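Local coordinates for GGDEF family protein (Caulobacter vibrioides, PDB 3U2A) that is of unknown specific function but folds as a PdeA-like PAS domain, a type of module that commonly serves in signal sensing or protein pairing, at residues A[25-30]-A[34-39]; A[47-52]-A[60-65]; A[72-77]-A[86-91]. One frame throughout, in Å; residues are numbered along the deposited sequence.

Contact 1. Residues A[25-30]-A[34-39]; sequences ALWIWE and DRLRLN
L26 N donates to N39 O at 2.7 Å, the shortest of six backbone bonds that join 25-30 to 34-39 as an antiparallel hairpin. The bonds come in reciprocal couples at L26/N39, I28/R37 and E30/R35. At the turn end D34 and R35 both face E30, a G1 beta bulge. E30 and R37 share one side of the sheet and form a salt bridge, E30 OE2 to R37 NH1 at 2.8 Å; the hydrogen bond in it is weak, bent to 119°, with the carboxylate and guanidinium planes 64° apart. R37 also has I28 CD1 over one guanidinium face, while its NH2 bonds I9 O of the second subunit. W27, W29, L36 and L38 line the other side. The indole of W29, swung out opposite the backbone N by a chi1 of 164°, lays its six-membered ring beside the bulge and takes D34 OD1 at its edge, 3.5 Å from CH2. S56 OG hydrogen-bonds that oxygen, and W29 NE1 donates to L75 O. Strand 109-113 pairs along 25-30, strand 53-54 meets 35-40, and helix 12-22 packs on L26 and N39.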
ATOM      1  N   ALA A  25       4.211   0.000   4.098  1.00 12.86           N
ATOM      2  CA  ALA A  25       4.907  -1.279   3.993  1.00 11.42           C
ATOM      3  C   ALA A  25       3.907  -2.414   3.756  1.00 11.90           C
ATOM      4  O   ALA A  25       2.710  -2.286   4.049  1.00 13.17           O
ATOM      5  CB  ALA A  25       5.767  -1.561   5.230  1.00 11.58           C
ATOM      6  N   LEU A  26       4.396  -3.512   3.193  1.00 11.57           N
ATOM      7  CA  LEU A  26       3.579  -4.699   3.022  1.00 10.95           C
ATOM      8  C   LEU A  26       3.993  -5.723   4.074  1.00 10.90           C
ATOM      9  O   LEU A  26       5.145  -5.756   4.489  1.00 13.12           O
ATOM     10  CB  LEU A  26       3.766  -5.259   1.615  1.00 12.47           C
ATOM     11  CG  LEU A  26       3.501  -4.302   0.438  1.00 12.50           C
ATOM     12  CD1 LEU A  26       3.787  -4.979  -0.902  1.00 14.23           C
ATOM     13  CD2 LEU A  26       2.061  -3.766   0.485  1.00 15.12           C
ATOM     14  N   TRP A  27       3.049  -6.546   4.505  1.00 11.72           N
ATOM     15  CA  TRP A  27       3.328  -7.566   5.514  1.00 11.83           C
ATOM     16  C   TRP A  27       2.646  -8.876   5.157  1.00 13.30           C
ATOM     17  O   TRP A  27       1.571  -8.892   4.517  1.00 12.85           O
ATOM     18  CB  TRP A  27       2.915  -7.097   6.924  1.00 12.36           C
ATOM     19  CG  TRP A  27       1.441  -6.727   7.068  1.00 10.44           C
ATOM     20  CD1 TRP A  27       0.883  -5.503   6.858  1.00 11.54           C
ATOM     21  CD2 TRP A  27       0.368  -7.597   7.460  1.00 11.31           C
ATOM     22  NE1 TRP A  27      -0.479  -5.554   7.085  1.00 11.62           N
ATOM     23  CE2 TRP A  27      -0.820  -6.822   7.467  1.00 10.41           C
ATOM     24  CE3 TRP A  27       0.292  -8.953   7.812  1.00 13.23           C
ATOM     25  CZ2 TRP A  27      -2.073  -7.361   7.803  1.00 13.36           C
ATOM     26  CZ3 TRP A  27      -0.955  -9.492   8.152  1.00 13.15           C
ATOM     27  CH2 TRP A  27      -2.122  -8.698   8.139  1.00 14.12           C
ATOM     28  N   ILE A  28       3.306  -9.968   5.544  1.00 11.40           N
ATOM     29  CA  ILE A  28       2.724 -11.305   5.520  1.00 12.03           C
ATOM     30  C   ILE A  28       2.980 -11.950   6.880  1.00 11.65           C
ATOM     31  O   ILE A  28       4.103 -11.918   7.384  1.00 13.10           O
ATOM     32  CB  ILE A  28       3.302 -12.181   4.381  1.00 14.82           C
ATOM     33  CG1 ILE A  28       2.932 -11.590   3.012  1.00 13.15           C
ATOM     34  CG2 ILE A  28       2.771 -13.618   4.479  1.00 12.92           C
ATOM     35  CD1 ILE A  28       3.656 -12.209   1.842  1.00 16.27           C
ATOM     36  N   TRP A  29       1.926 -12.526   7.457  1.00 12.64           N
ATOM     37  CA  TRP A  29       2.004 -13.182   8.764  1.00 11.08           C
ATOM     38  C   TRP A  29       1.717 -14.672   8.609  1.00 11.40           C
ATOM     39  O   TRP A  29       0.674 -15.077   8.067  1.00 12.02           O
ATOM     40  CB  TRP A  29       1.059 -12.490   9.773  1.00 13.51           C
ATOM     41  CG  TRP A  29       0.772 -13.291  11.031  1.00 11.04           C
ATOM     42  CD1 TRP A  29      -0.463 -13.628  11.533  1.00 12.13           C
ATOM     43  CD2 TRP A  29       1.735 -13.843  11.937  1.00 12.77           C
ATOM     44  NE1 TRP A  29      -0.320 -14.365  12.688  1.00 12.65           N
ATOM     45  CE2 TRP A  29       1.018 -14.508  12.957  1.00 12.94           C
ATOM     46  CE3 TRP A  29       3.137 -13.843  11.984  1.00 14.08           C
ATOM     47  CZ2 TRP A  29       1.660 -15.170  14.010  1.00 13.89           C
ATOM     48  CZ3 TRP A  29       3.772 -14.497  13.029  1.00 13.85           C
ATOM     49  CH2 TRP A  29       3.031 -15.155  14.029  1.00 14.06           C
ATOM     50  N   GLU A  30       2.671 -15.490   9.036  1.00 11.65           N
ATOM     51  CA  GLU A  30       2.546 -16.945   8.906  1.00 14.12           C
ATOM     52  C   GLU A  30       2.634 -17.588  10.286  1.00 13.79           C
ATOM     53  O   GLU A  30       3.745 -17.878  10.762  1.00 14.27           O
ATOM     54  CB  GLU A  30       3.673 -17.508   8.033  1.00 17.66           C
ATOM     55  CG  GLU A  30       3.706 -17.027   6.592  1.00 24.82           C
ATOM     56  CD  GLU A  30       4.992 -17.442   5.871  1.00 35.48           C
ATOM     57  OE1 GLU A  30       5.815 -18.194   6.456  1.00 42.07           O
ATOM     58  OE2 GLU A  30       5.187 -17.002   4.721  1.00 31.93           O
ATOM     59  N   ASP A  34       5.761 -18.937  12.661  1.00 13.71           N
ATOM     60  CA  ASP A  34       6.004 -17.789  13.556  1.00 15.54           C
ATOM     61  C   ASP A  34       6.839 -16.685  12.883  1.00 15.36           C
ATOM     62  O   ASP A  34       7.735 -16.093  13.507  1.00 15.93           O
ATOM     63  CB  ASP A  34       6.651 -18.241  14.877  1.00 12.89           C
ATOM     64  CG  ASP A  34       6.536 -17.188  15.964  1.00 12.63           C
ATOM     65  OD1 ASP A  34       5.462 -16.576  16.091  1.00 17.54           O
ATOM     66  OD2 ASP A  34       7.523 -16.955  16.693  1.00 13.97           O
ATOM     67  N   ARG A  35       6.542 -16.438  11.608  1.00 13.31           N
ATOM     68  CA  ARG A  35       7.279 -15.473  10.798  0.50 14.29           C
ATOM     69  C   ARG A  35       6.367 -14.346  10.324  1.00 15.00           C
ATOM     70  O   ARG A  35       5.384 -14.596   9.606  1.00 12.97           O
ATOM     71  CB  ARG A  35       7.911 -16.156   9.573  0.50 16.81           C
ATOM     72  CG  ARG A  35       9.043 -17.130   9.877  0.50 23.11           C
ATOM     73  CD  ARG A  35       9.670 -17.656   8.581  0.50 28.78           C
ATOM     74  NE  ARG A  35      10.769 -18.588   8.826  0.50 32.84           N
ATOM     75  CZ  ARG A  35      10.778 -19.852   8.416  0.50 30.29           C
ATOM     76  NH1 ARG A  35       9.755 -20.331   7.727  0.50 30.71           N
ATOM     77  NH2 ARG A  35      11.816 -20.633   8.686  0.50 33.03           N
ATOM     78  N   LEU A  36       6.694 -13.116  10.727  1.00 12.25           N
ATOM     79  CA  LEU A  36       6.071 -11.916  10.176  1.00 11.40           C
ATOM     80  C   LEU A  36       7.097 -11.299   9.222  1.00 11.95           C
ATOM     81  O   LEU A  36       8.221 -10.980   9.621  1.00 15.89           O
ATOM     82  CB  LEU A  36       5.700 -10.911  11.283  1.00 11.13           C
ATOM     83  CG  LEU A  36       5.166  -9.564  10.762  1.00 15.05           C
ATOM     84  CD1 LEU A  36       3.728  -9.708  10.270  1.00 13.24           C
ATOM     85  CD2 LEU A  36       5.276  -8.491  11.819  1.00 19.87           C
ATOM     86  N   ARG A  37       6.725 -11.142   7.960  1.00 12.65           N
ATOM     87  CA  ARG A  37       7.619 -10.521   6.981  1.00 14.51           C
ATOM     88  C   ARG A  37       7.154  -9.125   6.597  1.00 15.47           C
ATOM     89  O   ARG A  37       5.952  -8.887   6.440  1.00 12.18           O
ATOM     90  CB  ARG A  37       7.735 -11.407   5.733  1.00 16.25           C
ATOM     91  CG  ARG A  37       8.491 -12.719   5.975  1.00 26.09           C
ATOM     92  CD  ARG A  37       7.887 -13.868   5.169  1.00 28.07           C
ATOM     93  NE  ARG A  37       8.051 -13.699   3.741  1.00 30.18           N
ATOM     94  CZ  ARG A  37       7.228 -14.184   2.814  1.00 29.16           C
ATOM     95  NH1 ARG A  37       6.132 -14.872   3.141  1.00 30.80           N
ATOM     96  NH2 ARG A  37       7.492 -13.961   1.543  1.00 28.08           N
ATOM     97  N   LEU A  38       8.117  -8.210   6.446  1.00 12.71           N
ATOM     98  CA  LEU A  38       7.849  -6.836   6.015  1.00 14.03           C
ATOM     99  C   LEU A  38       8.648  -6.441   4.773  1.00 19.48           C
ATOM    100  O   LEU A  38       9.795  -6.872   4.595  1.00 18.85           O
ATOM    101  CB  LEU A  38       8.160  -5.854   7.145  1.00 14.49           C
ATOM    102  CG  LEU A  38       7.200  -5.849   8.326  1.00 16.63           C
ATOM    103  CD1 LEU A  38       7.900  -5.256   9.549  1.00 22.52           C
ATOM    104  CD2 LEU A  38       5.943  -5.055   7.984  1.00 19.54           C
ATOM    105  N   ASN A  39       8.027  -5.625   3.922  1.00 16.02           N
ATOM    106  CA  ASN A  39       8.658  -5.085   2.725  1.00 14.83           C
ATOM    107  C   ASN A  39       8.175  -3.653   2.487  1.00 15.22           C
ATOM    108  O   ASN A  39       6.976  -3.388   2.500  1.00 16.13           O
ATOM    109  CB  ASN A  39       8.317  -5.955   1.512  1.00 14.70           C
ATOM    110  CG  ASN A  39       9.129  -5.595   0.289  1.00 16.66           C
ATOM    111  OD1 ASN A  39       8.574  -5.313  -0.774  1.00 18.84           O
ATOM    112  ND2 ASN A  39      10.455  -5.618   0.425  1.00 17.43           N
TER

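Contact 2. Residues A[47-52]-A[60-65]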
ATOM      1  N   LEU A  47       9.090   0.488  12.183  1.00 14.78           N
ATOM      2  CA  LEU A  47       9.101  -0.975  12.137  1.00 14.57           C
ATOM      3  C   LEU A  47      10.450  -1.559  11.721  1.00 14.63           C
ATOM      4  O   LEU A  47      10.586  -2.768  11.524  1.00 16.35           O
ATOM      5  CB  LEU A  47       7.973  -1.484  11.225  1.00 12.41           C
ATOM      6  CG  LEU A  47       6.565  -1.015  11.608  1.00 15.60           C
ATOM      7  CD1 LEU A  47       5.556  -1.365  10.515  1.00 16.94           C
ATOM      8  CD2 LEU A  47       6.120  -1.570  12.985  1.00 16.09           C
ATOM      9  N   GLY A  48      11.451  -0.692  11.606  1.00 13.34           N
ATOM     10  CA  GLY A  48      12.796  -1.095  11.214  1.00 16.70           C
ATOM     11  C   GLY A  48      13.379  -2.294  11.943  1.00 19.87           C
ATOM     12  O   GLY A  48      13.947  -3.175  11.294  1.00 22.58           O
ATOM     13  N   PRO A  49      13.256  -2.339  13.288  1.00 21.01           N
ATOM     14  CA  PRO A  49      13.760  -3.481  14.070  1.00 20.66           C
ATOM     15  C   PRO A  49      13.147  -4.842  13.713  1.00 22.29           C
ATOM     16  O   PRO A  49      13.753  -5.876  13.995  1.00 23.54           O
ATOM     17  CB  PRO A  49      13.391  -3.100  15.502  1.00 21.90           C
ATOM     18  CG  PRO A  49      13.464  -1.618  15.502  1.00 22.64           C
ATOM     19  CD  PRO A  49      12.852  -1.229  14.178  1.00 20.45           C
ATOM     20  N   LEU A  50      11.966  -4.834  13.104  1.00 18.64           N
ATOM     21  CA  LEU A  50      11.265  -6.066  12.738  1.00 18.68           C
ATOM     22  C   LEU A  50      11.598  -6.559  11.340  1.00 17.94           C
ATOM     23  O   LEU A  50      11.428  -7.738  11.042  1.00 19.21           O
ATOM     24  CB  LEU A  50       9.749  -5.860  12.817  1.00 18.37           C
ATOM     25  CG  LEU A  50       9.151  -5.348  14.134  1.00 18.49           C
ATOM     26  CD1 LEU A  50       7.636  -5.256  14.013  1.00 14.69           C
ATOM     27  CD2 LEU A  50       9.560  -6.220  15.298  1.00 16.10           C
ATOM     28  N   ALA A  51      12.021  -5.644  10.477  1.00 17.85           N
ATOM     29  CA  ALA A  51      12.249  -5.959   9.064  1.00 16.60           C
ATOM     30  C   ALA A  51      13.624  -6.591   8.859  1.00 19.16           C
ATOM     31  O   ALA A  51      14.575  -6.223   9.550  1.00 21.17           O
ATOM     32  CB  ALA A  51      12.119  -4.704   8.232  1.00 19.70           C
ATOM     33  N   PRO A  52      13.756  -7.515   7.888  1.00 18.91           N
ATOM     34  CA  PRO A  52      12.778  -8.004   6.903  1.00 17.81           C
ATOM     35  C   PRO A  52      11.823  -9.090   7.433  1.00 17.04           C
ATOM     36  O   PRO A  52      10.795  -9.376   6.803  1.00 17.48           O
ATOM     37  CB  PRO A  52      13.676  -8.581   5.810  1.00 19.76           C
ATOM     38  CG  PRO A  52      14.850  -9.087   6.552  1.00 22.08           C
ATOM     39  CD  PRO A  52      15.096  -8.078   7.636  1.00 20.30           C
ATOM     40  N   ARG A  60       5.279  -8.183  19.235  1.00 14.43           N
ATOM     41  CA  ARG A  60       4.591  -7.739  20.469  1.00 14.04           C
ATOM     42  C   ARG A  60       5.465  -6.817  21.311  1.00 18.05           C
ATOM     43  O   ARG A  60       4.975  -5.830  21.878  1.00 17.46           O
ATOM     44  CB  ARG A  60       4.170  -8.927  21.309  1.00 15.60           C
ATOM     45  CG  ARG A  60       3.150  -9.815  20.661  1.00 17.80           C
ATOM     46  CD  ARG A  60       2.831 -10.978  21.570  1.00 22.63           C
ATOM     47  NE  ARG A  60       1.974 -11.944  20.893  1.00 24.05           N
ATOM     48  CZ  ARG A  60       2.352 -13.169  20.542  1.00 26.38           C
ATOM     49  NH1 ARG A  60       3.573 -13.610  20.823  1.00 26.12           N
ATOM     50  NH2 ARG A  60       1.495 -13.965  19.921  1.00 27.00           N
ATOM     51  N   ALA A  61       6.760  -7.132  21.375  1.00 16.69           N
ATOM     52  CA  ALA A  61       7.718  -6.387  22.187  1.00 18.29           C
ATOM     53  C   ALA A  61       7.933  -4.959  21.683  1.00 17.35           C
ATOM     54  O   ALA A  61       8.254  -4.066  22.459  1.00 19.12           O
ATOM     55  CB  ALA A  61       9.052  -7.137  22.265  1.00 17.35           C
ATOM     56  N   LEU A  62       7.739  -4.744  20.388  1.00 15.83           N
ATOM     57  CA  LEU A  62       7.929  -3.433  19.795  1.00 17.11           C
ATOM     58  C   LEU A  62       6.718  -2.516  19.975  1.00 14.33           C
ATOM     59  O   LEU A  62       6.868  -1.298  19.986  1.00 16.24           O
ATOM     60  CB  LEU A  62       8.304  -3.554  18.308  1.00 17.52           C
ATOM     61  CG  LEU A  62       8.907  -2.286  17.671  1.00 21.16           C
ATOM     62  CD1 LEU A  62      10.259  -1.927  18.283  1.00 27.79           C
ATOM     63  CD2 LEU A  62       9.023  -2.430  16.169  1.00 21.37           C
ATOM     64  N   ALA A  63       5.524  -3.092  20.100  1.00 13.49           N
ATOM     65  CA  ALA A  63       4.322  -2.319  20.400  1.00 12.07           C
ATOM     66  C   ALA A  63       4.496  -1.566  21.725  1.00 13.51           C
ATOM     67  O   ALA A  63       5.154  -2.070  22.640  1.00 13.60           O
ATOM     68  CB  ALA A  63       3.110  -3.229  20.471  1.00 14.94           C
ATOM     69  N   LEU A  64       3.937  -0.361  21.823  1.00 13.39           N
ATOM     70  CA  LEU A  64       3.794   0.272  23.135  1.00 14.61           C
ATOM     71  C   LEU A  64       3.017  -0.708  24.026  1.00 13.09           C
ATOM     72  O   LEU A  64       2.061  -1.330  23.564  1.00 13.48           O
ATOM     73  CB  LEU A  64       3.080   1.623  23.038  1.00 15.38           C
ATOM     74  CG  LEU A  64       3.902   2.896  23.242  1.00 26.92           C
ATOM     75  CD1 LEU A  64       5.254   2.860  22.522  1.00 26.87           C
ATOM     76  CD2 LEU A  64       3.092   4.128  22.850  1.00 23.28           C
ATOM     77  N   PRO A  65       3.465  -0.895  25.285  1.00 13.86           N
ATOM     78  CA  PRO A  65       2.830  -1.909  26.125  1.00 14.00           C
ATOM     79  C   PRO A  65       1.308  -1.757  26.209  1.00 14.57           C
ATOM     80  O   PRO A  65       0.600  -2.757  26.115  1.00 14.95           O
ATOM     81  CB  PRO A  65       3.493  -1.699  27.479  1.00 16.73           C
ATOM     82  CG  PRO A  65       4.871  -1.201  27.135  1.00 16.71           C
ATOM     83  CD  PRO A  65       4.648  -0.303  25.945  1.00 16.08           C
TER
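This is a small, wholly apolar contact between the loop that runs from strand 35-40 to strand 53-54 and the last residue of helix 56-62, made by one leucine pushed into a group of three residues. L62 is the wedge. Its CB points toward 47-52, and a chi1 of -164° sets CG trans to the backbone N, from where CD2 meets L50 and L47. This methyl does most of the touching: L62 CD2 sits 3.6 Å from L50 CG and also lies close to both of L50's methyls, so it meets the fork of that side chain, the two leucines crossing at a slant. The same L62 CD2 passes L47 at 4.3 Å from its CA, and lies 4.4 Å from L47 CD2. The other methyl, L62 CD1, turns to P49 and ends 4.3 Å from its ring atom CG, on the more exposed border of the patch. What brings the three partners together is the backbone of 47-51, a turn closed by L50 N to L47 O at 2.9 Å and A51 N to G48 O at 3.2 Å. L47 and L50 also pack on L38 of strand 35-40. A PAS domain carries short helices and turns between its second strand and the later strands, packed beside an antiparallel sheet, and here L62 joins two such pieces.

Contact 3. Residues A[72-77]-A[86-91]; sequences EEVLKP and ARFRVR
V74 and A86 make the heart of this contact, in which helix 68-75 of the PAS fold lies against strand 83-86, at one border of the antiparallel sheet, and the chain that leads on from it. V74 CG2 is the atom that does the work. It comes 3.7 Å from A86 CB, methyl against methyl, and 4.0 Å from F88 CE1, so a single branch reaches both partners. The torsion explains which branch that is: a chi1 of -180° puts CG1 across from the backbone N and leaves CG2 beside it, turned to 86-91, while CG1 lies near W27 of strand 25-30. F88 receives the V74 CG2 methyl at the edge of its ring, near the ring plane, and the two side chains cross at about a right angle. The ring itself belongs to a larger aromatic group: W98 stacks on it, and F59 of helix 56-62 meets it with planes at about 75°. V74 also touches F59, so the valine and the phenylalanine of this contact share that aromatic neighbour, and the contact is buried. A86 CB has a second neighbour in E73 CB, at 4.1 Å, which widens the methyl's seat on the helix. Beyond CB the glutamate bends away, and its carboxylate takes up charged partners near the helix end. E73 OE1 forms a salt bridge with R78, and the other oxygen, E73 OE2, is met on its syn side by K76 NZ at 2.8 Å, with the nitrogen 22° out of the carboxylate plane.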
ATOM      1  N   GLU A  72      -2.139  -7.433  18.893  1.00 12.43           N
ATOM      2  CA  GLU A  72      -2.513  -8.837  18.821  1.00 12.73           C
ATOM      3  C   GLU A  72      -3.572  -9.094  17.768  1.00 14.51           C
ATOM      4  O   GLU A  72      -3.650 -10.213  17.238  1.00 12.17           O
ATOM      5  CB  GLU A  72      -2.994  -9.345  20.184  1.00 12.94           C
ATOM      6  CG  GLU A  72      -2.815 -10.853  20.383  1.00 19.76           C
ATOM      7  CD  GLU A  72      -1.351 -11.292  20.260  1.00 22.05           C
ATOM      8  OE1 GLU A  72      -1.105 -12.387  19.722  1.00 23.69           O
ATOM      9  OE2 GLU A  72      -0.440 -10.539  20.680  1.00 20.32           O
ATOM     10  N   GLU A  73      -4.383  -8.074  17.469  1.00 12.13           N
ATOM     11  CA  GLU A  73      -5.413  -8.186  16.429  1.00 15.32           C
ATOM     12  C   GLU A  73      -4.825  -8.483  15.043  1.00 14.84           C
ATOM     13  O   GLU A  73      -5.512  -9.056  14.193  1.00 14.58           O
ATOM     14  CB  GLU A  73      -6.313  -6.948  16.389  1.00 17.25           C
ATOM     15  CG  GLU A  73      -7.203  -6.762  17.629  1.00 16.90           C
ATOM     16  CD  GLU A  73      -8.126  -7.944  17.879  1.00 20.73           C
ATOM     17  OE1 GLU A  73      -8.828  -8.358  16.940  1.00 25.27           O
ATOM     18  OE2 GLU A  73      -8.146  -8.465  19.014  1.00 28.14           O
ATOM     19  N   VAL A  74      -3.564  -8.099  14.818  1.00 13.79           N
ATOM     20  CA  VAL A  74      -2.845  -8.503  13.609  1.00 13.17           C
ATOM     21  C   VAL A  74      -2.530 -10.017  13.595  1.00 13.35           C
ATOM     22  O   VAL A  74      -2.774 -10.695  12.586  1.00 14.52           O
ATOM     23  CB  VAL A  74      -1.544  -7.675  13.382  1.00 10.62           C
ATOM     24  CG1 VAL A  74      -0.838  -8.133  12.105  1.00 14.76           C
ATOM     25  CG2 VAL A  74      -1.850  -6.176  13.319  1.00 14.17           C
ATOM     26  N   LEU A  75      -2.012 -10.533  14.713  1.00 12.89           N
ATOM     27  CA  LEU A  75      -1.465 -11.904  14.796  1.00 11.77           C
ATOM     28  C   LEU A  75      -2.498 -12.997  15.026  1.00 12.42           C
ATOM     29  O   LEU A  75      -2.240 -14.157  14.684  1.00 16.66           O
ATOM     30  CB  LEU A  75      -0.443 -12.012  15.927  1.00 14.78           C
ATOM     31  CG  LEU A  75       0.721 -11.013  15.968  1.00 18.14           C
ATOM     32  CD1 LEU A  75       1.479 -11.197  17.279  1.00 15.30           C
ATOM     33  CD2 LEU A  75       1.648 -11.204  14.772  1.00 20.02           C
ATOM     34  N   LYS A  76      -3.635 -12.631  15.620  1.00 12.73           N
ATOM     35  CA  LYS A  76      -4.701 -13.587  15.940  1.00 13.57           C
ATOM     36  C   LYS A  76      -5.124 -14.357  14.702  1.00 13.96           C
ATOM     37  O   LYS A  76      -5.544 -13.748  13.725  1.00 15.91           O
ATOM     38  CB  LYS A  76      -5.931 -12.862  16.501  1.00 16.50           C
ATOM     39  CG  LYS A  76      -5.891 -12.671  17.992  1.00 29.40           C
ATOM     40  CD  LYS A  76      -7.239 -12.206  18.512  1.00 33.77           C
ATOM     41  CE  LYS A  76      -7.078 -11.637  19.911  1.00 41.08           C
ATOM     42  NZ  LYS A  76      -8.288 -10.893  20.329  1.00 40.39           N
ATOM     43  N   PRO A  77      -5.032 -15.703  14.736  1.00 16.00           N
ATOM     44  CA  PRO A  77      -5.486 -16.455  13.551  1.00 16.26           C
ATOM     45  C   PRO A  77      -6.981 -16.287  13.321  1.00 15.87           C
ATOM     46  O   PRO A  77      -7.751 -16.124  14.278  1.00 18.06           O
ATOM     47  CB  PRO A  77      -5.158 -17.920  13.900  1.00 18.66           C
ATOM     48  CG  PRO A  77      -4.181 -17.856  15.019  1.00 20.03           C
ATOM     49  CD  PRO A  77      -4.455 -16.585  15.766  1.00 14.57           C
ATOM     50  N   ALA A  86      -6.276  -3.162  12.418  1.00 16.37           N
ATOM     51  CA  ALA A  86      -5.692  -2.849  13.711  1.00 16.32           C
ATOM     52  C   ALA A  86      -4.976  -1.521  13.643  1.00 15.03           C
ATOM     53  O   ALA A  86      -4.503  -1.104  12.581  1.00 15.60           O
ATOM     54  CB  ALA A  86      -4.729  -3.958  14.153  1.00 17.22           C
ATOM     55  N   ARG A  87      -4.891  -0.850  14.784  1.00 13.67           N
ATOM     56  CA  ARG A  87      -4.103   0.369  14.857  1.00 16.63           C
ATOM     57  C   ARG A  87      -3.397   0.434  16.194  1.00 17.62           C
ATOM     58  O   ARG A  87      -4.015   0.222  17.228  1.00 16.80           O
ATOM     59  CB  ARG A  87      -4.960   1.619  14.611  1.00 22.59           C
ATOM     60  CG  ARG A  87      -6.191   1.777  15.465  1.00 29.80           C
ATOM     61  CD  ARG A  87      -6.936   3.064  15.089  1.00 39.88           C
ATOM     62  NE  ARG A  87      -6.130   4.260  15.342  1.00 44.12           N
ATOM     63  CZ  ARG A  87      -6.151   4.957  16.477  1.00 49.76           C
ATOM     64  NH1 ARG A  87      -6.942   4.585  17.478  1.00 55.49           N
ATOM     65  NH2 ARG A  87      -5.380   6.028  16.616  1.00 50.19           N
ATOM     66  N   PHE A  88      -2.100   0.695  16.169  1.00 15.63           N
ATOM     67  CA  PHE A  88      -1.331   0.763  17.410  1.00 14.51           C
ATOM     68  C   PHE A  88      -0.033   1.512  17.194  1.00 16.85           C
ATOM     69  O   PHE A  88       0.391   1.724  16.048  1.00 16.00           O
ATOM     70  CB  PHE A  88      -1.056  -0.635  17.996  1.00 15.43           C
ATOM     71  CG  PHE A  88      -0.227  -1.542  17.107  1.00 14.71           C
ATOM     72  CD1 PHE A  88      -0.838  -2.331  16.125  1.00 16.89           C
ATOM     73  CD2 PHE A  88       1.146  -1.644  17.285  1.00 18.31           C
ATOM     74  CE1 PHE A  88      -0.083  -3.184  15.319  1.00 15.96           C
ATOM     75  CE2 PHE A  88       1.914  -2.496  16.470  1.00 18.69           C
ATOM     76  CZ  PHE A  88       1.291  -3.260  15.493  1.00 13.71           C
ATOM     77  N   ARG A  89       0.592   1.912  18.300  1.00 17.93           N
ATOM     78  CA  ARG A  89       1.853   2.631  18.244  1.00 19.69           C
ATOM     79  C   ARG A  89       2.966   1.657  18.546  1.00 19.68           C
ATOM     80  O   ARG A  89       2.757   0.703  19.288  1.00 17.57           O
ATOM     81  CB  ARG A  89       1.874   3.751  19.272  1.00 19.20           C
ATOM     82  CG  ARG A  89       0.837   4.823  19.039  1.00 25.16           C
ATOM     83  CD  ARG A  89       0.586   5.637  20.298  1.00 26.51           C
ATOM     84  NE  ARG A  89      -0.146   4.881  21.313  1.00 22.36           N
ATOM     85  CZ  ARG A  89      -0.539   5.367  22.481  1.00 20.51           C
ATOM     86  NH1 ARG A  89      -0.278   6.625  22.803  1.00 26.91           N
ATOM     87  NH2 ARG A  89      -1.197   4.594  23.330  1.00 21.76           N
ATOM     88  N   VAL A  90       4.138   1.899  17.964  1.00 20.28           N
ATOM     89  CA  VAL A  90       5.345   1.157  18.331  1.00 21.57           C
ATOM     90  C   VAL A  90       6.298   2.103  19.044  1.00 20.01           C
ATOM     91  O   VAL A  90       6.080   3.320  19.037  1.00 20.68           O
ATOM     92  CB  VAL A  90       6.050   0.499  17.108  1.00 22.64           C
ATOM     93  CG1 VAL A  90       5.201  -0.646  16.554  1.00 22.25           C
ATOM     94  CG2 VAL A  90       6.356   1.544  16.023  1.00 23.88           C
ATOM     95  N   ARG A  91       7.345   1.551  19.658  1.00 23.16           N
ATOM     96  CA  ARG A  91       8.383   2.359  20.316  1.00 23.89           C
ATOM     97  C   ARG A  91       8.872   3.440  19.360  1.00 24.23           C
ATOM     98  O   ARG A  91       9.148   3.160  18.192  1.00 26.21           O
ATOM     99  CB  ARG A  91       9.568   1.490  20.765  1.00 27.57           C
ATOM    100  CG  ARG A  91       9.217   0.148  21.430  1.00 36.02           C
ATOM    101  CD  ARG A  91       8.378   0.289  22.697  1.00 35.79           C
ATOM    102  NE  ARG A  91       8.032  -1.012  23.278  1.00 32.28           N
ATOM    103  CZ  ARG A  91       8.442  -1.445  24.465  1.00 41.89           C
ATOM    104  NH1 ARG A  91       9.210  -0.683  25.234  1.00 48.60           N
ATOM    105  NH2 ARG A  91       8.077  -2.640  24.896  1.00 44.39           N
TER

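The three contacts follow one another along the chain without interleaving, all inside one PAS domain, with centres 10 to 12 Å apart. Contact 1 supplies two adjoining strands of the sheet; contacts 2 and 3 bring up the turn 47-52, the consecutive helices 56-62 and 68-75, and the chain after strand 83-86. L38 N meets P52 O at 2.9 Å, joining contacts 1 and 2. W27 CZ3 lies 4.2 Å from V74 CG1, joining contact 3 to the tryptophan side of the hairpin. Contacts 2 and 3 meet through the R60-E72 salt bridge and L62 O to R91 N at 2.9 Å. The pieces thus close round a common core, while the hairpin's other side is shared by helix 12-22 and the second subunit.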